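Side-chain contact in uncharacterized protein (Escherichia coli O157:H7, PDB 5KOL), which is an inactive member of the CinA/PncC family that lacks nicotinamide-nucleotide amidohydrolase activity, its actual role being unknown: residues S91-V94 and A95-A99. Residues are numbered along the deposited sequence; the frame is centred on the assembly and turned at random.
Sequences SEKV and AAEMA
K93 lays its aliphatic stem across the carboxylate end of E97, one helical turn further on, with CG 3.6 Å from E97 OE1 and CE also close to that oxygen. The bend at chi2 (65°) carries the methylenes past E97 OE1, and NZ stays 4.9 Å from OE1: the opposite charges are near, but the touching part of K93 is its methylene chain. The carboxylate is occupied elsewhere, OE1 by the hydroxyl of S83 and OE2 by the backbone N of S80; together these bonds should restrain its rotation and probably stabilise its negative charge. E97 CG lies beside the backbone N (chi1 -62°), which brings it to 3.4 Å from K93 O, the same carbonyl that accepts from E97 N. On the buried flank V94 meets M98: CG1 approaches SD at 4.1 Å, while M98 CG rests 3.3 Å from V94 O. Around them V94 also packs on S83 and L84, M98 reaches A113 and T115 of the central sheet, and the A95 methyl lies against W133, A135 and T115 of the same sheet. Beneath the side chains, four successive i to i+4 bonds run from A95 N to S91 O through M98 N to V94 O, the last 2.8 Å long. S91 closes the start of the helix: its buried OG accepts the N-H of V94 at 3.1 Å, nearly straight at 162°, and is also hydrogen-bonded to S88 O. This is a serine N-cap with the first turns of helix 92-106, V94, A95 and M98 on the buried flank and E92 and K93 exposed; the helix leads into strand 110-116 and packs on the mixed sheet of the CinA fold.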
loop_
_atom_site.group_PDB
_atom_site.type_symbol
_atom_site.label_atom_id
_atom_site.label_comp_id
_atom_site.label_asym_id
_atom_site.label_seq_id
_atom_site.Cartn_x
_atom_site.Cartn_y
_atom_site.Cartn_z
ATOM N N SER A 91 10.270 14.159 8.253
ATOM C CA SER A 91 10.536 14.821 9.526
ATOM C C SER A 91 10.014 13.950 10.649
ATOM O O SER A 91 9.080 13.166 10.465
ATOM C CB SER A 91 9.863 16.193 9.610
ATOM O OG SER A 91 8.458 16.008 9.708
ATOM N N GLU A 92 10.599 14.143 11.832
ATOM C CA GLU A 92 10.137 13.433 13.018
ATOM C C GLU A 92 8.658 13.697 13.287
ATOM O O GLU A 92 7.900 12.778 13.616
ATOM C CB GLU A 92 10.993 13.832 14.224
ATOM C CG GLU A 92 10.511 13.247 15.529
ATOM C CD GLU A 92 11.406 13.603 16.702
ATOM O OE1 GLU A 92 11.158 13.077 17.808
ATOM O OE2 GLU A 92 12.348 14.399 16.516
ATOM N N LYS A 93 8.224 14.948 13.138
ATOM C CA LYS A 93 6.841 15.286 13.450
ATOM C C LYS A 93 5.870 14.612 12.490
ATOM O O LYS A 93 4.858 14.042 12.917
ATOM C CB LYS A 93 6.671 16.810 13.437
ATOM C CG LYS A 93 5.242 17.300 13.641
ATOM C CD LYS A 93 4.684 16.970 15.013
ATOM C CE LYS A 93 3.402 17.763 15.283
ATOM N NZ LYS A 93 2.742 17.427 16.581
ATOM N N VAL A 94 6.160 14.644 11.184
ATOM C CA VAL A 94 5.214 14.091 10.220
ATOM C C VAL A 94 5.139 12.566 10.353
ATOM O O VAL A 94 4.057 11.960 10.282
ATOM C CB VAL A 94 5.605 14.540 8.798
ATOM C CG1 VAL A 94 4.823 13.760 7.745
ATOM C CG2 VAL A 94 5.361 16.051 8.649
ATOM N N ALA A 95 6.276 11.925 10.582
ATOM C CA ALA A 95 6.264 10.481 10.814
ATOM C C ALA A 95 5.348 10.126 11.986
ATOM O O ALA A 95 4.506 9.224 11.888
ATOM C CB ALA A 95 7.703 10.001 11.074
ATOM N N ALA A 96 5.496 10.842 13.110
ATOM C CA ALA A 96 4.643 10.602 14.269
ATOM C C ALA A 96 3.166 10.769 13.917
ATOM O O ALA A 96 2.334 9.913 14.253
ATOM C CB ALA A 96 5.049 11.533 15.419
ATOM N N GLU A 97 2.816 11.862 13.230
ATOM C CA GLU A 97 1.421 12.045 12.816
ATOM C C GLU A 97 0.952 10.956 11.863
ATOM O O GLU A 97 -0.232 10.585 11.889
ATOM C CB GLU A 97 1.203 13.411 12.165
ATOM C CG GLU A 97 1.471 14.568 13.079
ATOM C CD GLU A 97 1.237 15.876 12.376
ATOM O OE1 GLU A 97 2.226 16.369 11.811
ATOM O OE2 GLU A 97 0.104 16.400 12.404
ATOM N N MET A 98 1.826 10.465 10.974
ATOM C CA MET A 98 1.358 9.388 10.107
ATOM C C MET A 98 1.030 8.148 10.921
ATOM O O MET A 98 0.064 7.442 10.619
ATOM C CB MET A 98 2.357 9.023 9.004
ATOM C CG MET A 98 2.580 10.083 7.941
ATOM S SD MET A 98 4.079 9.822 6.929
ATOM C CE MET A 98 3.625 8.273 6.090
ATOM N N ALA A 99 1.825 7.873 11.960
ATOM C CA ALA A 99 1.580 6.707 12.804
ATOM C C ALA A 99 0.274 6.843 13.588
ATOM O O ALA A 99 -0.456 5.861 13.761
ATOM C CB ALA A 99 2.757 6.494 13.755
#